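PDB 4LRL: HD domain protein from Enterococcus faecalis, which probably hydrolyses deoxyribonucleoside triphosphates such as dGTP as a metal-dependent HD-domain phosphohydrolase under allosteric control by nucleotides. Local coordinates for residues 357-371 against 466-478. Sequence-based numbering, arbitrary orientation.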
loop_
_atom_site.group_PDB
_atom_site.type_symbol
_atom_site.label_atom_id
_atom_site.label_comp_id
_atom_site.label_asym_id
_atom_site.label_seq_id
_atom_site.Cartn_x
_atom_site.Cartn_y
_atom_site.Cartn_z
ATOM N N THR C 357 14.679 -31.710 1.194
ATOM C CA THR C 357 14.329 -31.934 2.597
ATOM C C THR C 357 14.454 -33.405 2.968
ATOM O O THR C 357 14.437 -34.278 2.096
ATOM C CB THR C 357 12.892 -31.508 2.889
ATOM O OG1 THR C 357 12.015 -32.190 1.987
ATOM C CG2 THR C 357 12.739 -30.018 2.718
ATOM N N PHE C 358 14.602 -33.662 4.261
ATOM C CA PHE C 358 14.459 -35.002 4.821
ATOM C C PHE C 358 13.966 -34.824 6.250
ATOM O O PHE C 358 14.171 -33.765 6.839
ATOM C CB PHE C 358 15.766 -35.813 4.735
ATOM C CG PHE C 358 16.887 -35.259 5.556
ATOM C CD1 PHE C 358 17.103 -35.709 6.854
ATOM C CD2 PHE C 358 17.738 -34.295 5.032
ATOM C CE1 PHE C 358 18.145 -35.194 7.619
ATOM C CE2 PHE C 358 18.783 -33.773 5.790
ATOM C CZ PHE C 358 18.990 -34.228 7.084
ATOM N N THR C 359 13.291 -35.824 6.803
ATOM C CA THR C 359 12.621 -35.617 8.095
ATOM C C THR C 359 13.416 -36.110 9.302
ATOM O O THR C 359 13.366 -35.500 10.377
ATOM C CB THR C 359 11.164 -36.172 8.124
ATOM O OG1 THR C 359 11.070 -37.342 7.303
ATOM C CG2 THR C 359 10.176 -35.121 7.614
ATOM N N ASN C 360 14.161 -37.193 9.115
ATOM C CA ASN C 360 14.915 -37.790 10.200
ATOM C C ASN C 360 16.350 -38.068 9.770
ATOM O O ASN C 360 16.593 -38.805 8.809
ATOM C CB ASN C 360 14.215 -39.065 10.682
ATOM C CG ASN C 360 15.017 -39.831 11.721
ATOM O OD1 ASN C 360 16.001 -39.332 12.272
ATOM N ND2 ASN C 360 14.587 -41.058 12.001
ATOM N N GLU C 361 17.284 -37.467 10.501
ATOM C CA GLU C 361 18.711 -37.594 10.247
ATOM C C GLU C 361 19.202 -39.050 10.385
ATOM O O GLU C 361 19.865 -39.573 9.492
ATOM C CB GLU C 361 19.478 -36.635 11.173
ATOM C CG GLU C 361 20.979 -36.902 11.332
ATOM C CD GLU C 361 21.835 -36.044 10.422
ATOM O OE1 GLU C 361 22.306 -36.574 9.391
ATOM O OE2 GLU C 361 22.035 -34.846 10.737
ATOM N N LYS C 362 18.851 -39.694 11.496
ATOM C CA LYS C 362 19.313 -41.043 11.803
ATOM C C LYS C 362 18.950 -42.047 10.708
ATOM O O LYS C 362 19.758 -42.915 10.358
ATOM C CB LYS C 362 18.737 -41.507 13.146
ATOM C CG LYS C 362 19.780 -42.012 14.137
ATOM C CD LYS C 362 20.514 -40.835 14.788
ATOM C CE LYS C 362 21.866 -41.255 15.350
ATOM N NZ LYS C 362 22.711 -40.070 15.655
ATOM N N GLU C 363 17.738 -41.933 10.172
ATOM C CA GLU C 363 17.292 -42.882 9.165
ATOM C C GLU C 363 17.786 -42.508 7.769
ATOM O O GLU C 363 17.922 -43.373 6.910
ATOM C CB GLU C 363 15.767 -43.098 9.214
ATOM C CG GLU C 363 14.913 -41.978 8.619
ATOM C CD GLU C 363 13.416 -42.300 8.597
ATOM O OE1 GLU C 363 12.635 -41.413 8.191
ATOM O OE2 GLU C 363 13.016 -43.428 8.979
ATOM N N SER C 364 18.069 -41.225 7.566
ATOM C CA SER C 364 18.551 -40.712 6.283
ATOM C C SER C 364 20.071 -40.779 6.155
ATOM O O SER C 364 20.604 -40.670 5.055
ATOM C CB SER C 364 18.099 -39.260 6.094
ATOM O OG SER C 364 16.704 -39.170 5.859
ATOM N N ALA C 365 20.750 -40.952 7.286
ATOM C CA ALA C 365 22.198 -40.800 7.387
ATOM C C ALA C 365 22.996 -41.637 6.382
ATOM O O ALA C 365 23.854 -41.104 5.677
ATOM C CB ALA C 365 22.657 -41.087 8.820
ATOM N N ALA C 366 22.719 -42.944 6.331
ATOM C CA ALA C 366 23.426 -43.838 5.411
ATOM C C ALA C 366 23.187 -43.464 3.935
ATOM O O ALA C 366 24.086 -43.626 3.095
ATOM C CB ALA C 366 23.055 -45.279 5.669
ATOM N N THR C 367 21.990 -42.959 3.637
ATOM C CA THR C 367 21.648 -42.571 2.277
ATOM C C THR C 367 22.394 -41.308 1.875
ATOM O O THR C 367 22.916 -41.222 0.757
ATOM C CB THR C 367 20.124 -42.393 2.095
ATOM O OG1 THR C 367 19.493 -43.672 2.148
ATOM C CG2 THR C 367 19.786 -41.752 0.750
ATOM N N ILE C 368 22.444 -40.334 2.779
ATOM C CA ILE C 368 23.171 -39.094 2.528
ATOM C C ILE C 368 24.646 -39.404 2.256
ATOM O O ILE C 368 25.239 -38.846 1.341
ATOM C CB ILE C 368 22.983 -38.074 3.695
ATOM C CG1 ILE C 368 21.610 -37.406 3.592
ATOM C CG2 ILE C 368 24.078 -36.995 3.702
ATOM C CD1 ILE C 368 21.132 -36.759 4.877
ATOM N N ALA C 369 25.222 -40.318 3.031
ATOM C CA ALA C 369 26.612 -40.719 2.822
ATOM C C ALA C 369 26.834 -41.277 1.408
ATOM O O ALA C 369 27.832 -40.953 0.760
ATOM C CB ALA C 369 27.051 -41.707 3.885
ATOM N N TYR C 370 25.877 -42.082 0.939
ATOM C CA TYR C 370 25.901 -42.653 -0.400
ATOM C C TYR C 370 25.822 -41.558 -1.477
ATOM O O TYR C 370 26.632 -41.541 -2.397
ATOM C CB TYR C 370 24.793 -43.711 -0.557
ATOM C CG TYR C 370 24.692 -44.304 -1.947
ATOM C CD1 TYR C 370 23.608 -44.015 -2.765
ATOM C CD2 TYR C 370 25.698 -45.126 -2.454
ATOM C CE1 TYR C 370 23.515 -44.541 -4.052
ATOM C CE2 TYR C 370 25.615 -45.657 -3.735
ATOM C CZ TYR C 370 24.520 -45.361 -4.525
ATOM O OH TYR C 370 24.435 -45.880 -5.791
ATOM N N LEU C 371 24.874 -40.633 -1.335
ATOM C CA LEU C 371 24.775 -39.468 -2.232
ATOM C C LEU C 371 26.042 -38.626 -2.231
ATOM O O LEU C 371 26.442 -38.099 -3.279
ATOM C CB LEU C 371 23.576 -38.582 -1.878
ATOM C CG LEU C 371 22.205 -39.257 -1.863
ATOM C CD1 LEU C 371 21.133 -38.226 -1.624
ATOM C CD2 LEU C 371 21.938 -40.015 -3.158
ATOM N N GLU C 466 21.457 -42.058 -11.222
ATOM C CA GLU C 466 21.392 -42.734 -9.931
ATOM C C GLU C 466 21.090 -41.721 -8.829
ATOM O O GLU C 466 20.140 -41.890 -8.067
ATOM C CB GLU C 466 22.689 -43.503 -9.651
ATOM C CG GLU C 466 22.781 -44.135 -8.255
ATOM C CD GLU C 466 21.855 -45.326 -8.046
ATOM O OE1 GLU C 466 20.989 -45.598 -8.905
ATOM O OE2 GLU C 466 21.993 -45.994 -7.004
ATOM N N PHE C 467 21.881 -40.653 -8.781
ATOM C CA PHE C 467 21.644 -39.560 -7.849
ATOM C C PHE C 467 20.216 -38.998 -7.927
ATOM O O PHE C 467 19.552 -38.844 -6.890
ATOM C CB PHE C 467 22.664 -38.434 -8.053
ATOM C CG PHE C 467 22.484 -37.294 -7.098
ATOM C CD1 PHE C 467 23.221 -37.237 -5.918
ATOM C CD2 PHE C 467 21.547 -36.290 -7.360
ATOM C CE1 PHE C 467 23.039 -36.186 -5.019
ATOM C CE2 PHE C 467 21.363 -35.234 -6.472
ATOM C CZ PHE C 467 22.109 -35.179 -5.300
ATOM N N SER C 468 19.756 -38.708 -9.147
ATOM C CA SER C 468 18.434 -38.111 -9.387
ATOM C C SER C 468 17.289 -38.936 -8.824
ATOM O O SER C 468 16.295 -38.379 -8.362
ATOM C CB SER C 468 18.195 -37.894 -10.888
ATOM O OG SER C 468 19.179 -37.044 -11.450
ATOM N N SER C 469 17.431 -40.262 -8.866
ATOM C CA SER C 469 16.386 -41.177 -8.395
ATOM C C SER C 469 16.137 -41.080 -6.880
ATOM O O SER C 469 15.137 -41.607 -6.381
ATOM C CB SER C 469 16.707 -42.617 -8.801
ATOM O OG SER C 469 17.917 -43.055 -8.203
ATOM N N TYR C 470 17.032 -40.391 -6.170
ATOM C CA TYR C 470 16.891 -40.155 -4.730
ATOM C C TYR C 470 16.231 -38.811 -4.374
ATOM O O TYR C 470 15.947 -38.555 -3.197
ATOM C CB TYR C 470 18.251 -40.263 -4.035
ATOM C CG TYR C 470 18.733 -41.690 -3.887
ATOM C CD1 TYR C 470 19.557 -42.276 -4.852
ATOM C CD2 TYR C 470 18.341 -42.463 -2.795
ATOM C CE1 TYR C 470 19.988 -43.593 -4.722
ATOM C CE2 TYR C 470 18.766 -43.777 -2.653
ATOM C CZ TYR C 470 19.591 -44.335 -3.618
ATOM O OH TYR C 470 20.007 -45.637 -3.477
ATOM N N ILE C 471 15.996 -37.967 -5.383
ATOM C CA ILE C 471 15.398 -36.646 -5.173
ATOM C C ILE C 471 14.032 -36.580 -5.837
ATOM O O ILE C 471 13.928 -36.610 -7.064
ATOM C CB ILE C 471 16.279 -35.490 -5.724
ATOM C CG1 ILE C 471 17.726 -35.588 -5.219
ATOM C CG2 ILE C 471 15.645 -34.125 -5.402
ATOM C CD1 ILE C 471 17.877 -35.604 -3.704
ATOM N N HIS C 472 12.994 -36.468 -5.013
ATOM C CA HIS C 472 11.625 -36.571 -5.479
ATOM C C HIS C 472 10.710 -35.629 -4.689
ATOM O O HIS C 472 10.673 -35.676 -3.454
ATOM C CB HIS C 472 11.159 -38.027 -5.353
ATOM C CG HIS C 472 9.878 -38.326 -6.065
ATOM N ND1 HIS C 472 9.783 -38.368 -7.440
ATOM C CD2 HIS C 472 8.643 -38.618 -5.593
ATOM C CE1 HIS C 472 8.540 -38.657 -7.786
ATOM N NE2 HIS C 472 7.828 -38.816 -6.684
ATOM N N ASN C 473 9.974 -34.784 -5.410
ATOM C CA ASN C 473 9.068 -33.796 -4.804
ATOM C C ASN C 473 9.773 -32.887 -3.785
ATOM O O ASN C 473 9.250 -32.637 -2.699
ATOM C CB ASN C 473 7.861 -34.496 -4.159
ATOM C CG ASN C 473 6.976 -35.187 -5.173
ATOM O OD1 ASN C 473 7.017 -34.876 -6.362
ATOM N ND2 ASN C 473 6.157 -36.125 -4.706
ATOM N N GLY C 474 10.974 -32.427 -4.140
ATOM C CA GLY C 474 11.806 -31.621 -3.252
ATOM C C GLY C 474 12.333 -32.366 -2.039
ATOM O O GLY C 474 12.954 -31.767 -1.163
ATOM N N ALA C 475 12.107 -33.677 -1.986
ATOM C CA ALA C 475 12.514 -34.468 -0.830
ATOM C C ALA C 475 13.441 -35.632 -1.168
ATOM O O ALA C 475 13.430 -36.182 -2.275
ATOM C CB ALA C 475 11.292 -34.963 -0.065
ATOM N N LEU C 476 14.255 -35.994 -0.187
ATOM C CA LEU C 476 15.090 -37.177 -0.267
ATOM C C LEU C 476 14.184 -38.386 -0.105
ATOM O O LEU C 476 13.443 -38.471 0.879
ATOM C CB LEU C 476 16.081 -37.151 0.880
ATOM C CG LEU C 476 17.352 -37.966 0.768
ATOM C CD1 LEU C 476 18.468 -36.983 0.506
ATOM C CD2 LEU C 476 17.577 -38.692 2.074
ATOM N N VAL C 477 14.208 -39.304 -1.070
ATOM C CA VAL C 477 13.429 -40.537 -0.935
ATOM C C VAL C 477 14.288 -41.706 -0.498
ATOM O O VAL C 477 15.285 -42.044 -1.144
ATOM C CB VAL C 477 12.608 -40.937 -2.206
ATOM C CG1 VAL C 477 11.279 -40.185 -2.257
ATOM C CG2 VAL C 477 13.416 -40.772 -3.499
ATOM N N LEU C 478 13.894 -42.304 0.618
ATOM C CA LEU C 478 14.513 -43.517 1.101
ATOM C C LEU C 478 13.859 -44.683 0.384
ATOM O O LEU C 478 12.632 -44.778 0.315
ATOM C CB LEU C 478 14.346 -43.640 2.619
ATOM C CG LEU C 478 14.652 -42.379 3.440
ATOM C CD1 LEU C 478 14.273 -42.602 4.896
ATOM C CD2 LEU C 478 16.119 -41.943 3.309
HETATM O O HOH W 1 12.690 -37.107 2.806
#
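Thr357 O accepts an almost straight bond from Leu476 N, 2.9 Å away; a water also lies nearby, but too close to Leu476 O for its place to be certain. Thr357 N returns a bond to Gly474 O at 2.9 Å. This pair makes a single beta bridge between Thr357 and Ala475, fastening the end of strand 354-357, close to the nucleotide-binding Lys354, to the hairpin of strands 471-472 and 475-476, whose type I' turn runs from His472 to Ala475. Beyond the bridge the contact becomes apolar. Leu476, its CG anti to the backbone N (chi1 -158°), reaches toward helix 361-377 and divides there: CD1 meets Leu371 CD1 at 3.6 Å as the two side chains run antiparallel past one another, while CD2 lies against Ser364 OG and Thr367 CG2. Leu371 CD2 comes obliquely to the Tyr470 ring, 3.7 Å from Tyr470 CG, and Leu371 CB meets Phe467 CE1, again obliquely. The Leu478 side chain crosses that of Glu363 at about a right angle, its CD1 against Glu363 CG and CD, and Leu478 CD2 approaches Ser364 OG and Thr367 OG1. At the far end Tyr370 OH donates to Glu466 OE2 at 2.7 Å, on the anti side of a carboxylate at right angles to the ring. The Tyr370 and Tyr470 rings meet obliquely, planes at 63°, with Tyr470 CE1 at the edge of Tyr370. Phe442 of strand 441-444 touches Ile368 and Leu371, and Asp416 of a second subunit bonds His472 NE2 at the hairpin. Two backbone bonds thus fix the hairpin's register at Thr357, buried Leu371 and Leu476 supply apolar packing, and the phenol-carboxylate bond ties down the more exposed far end.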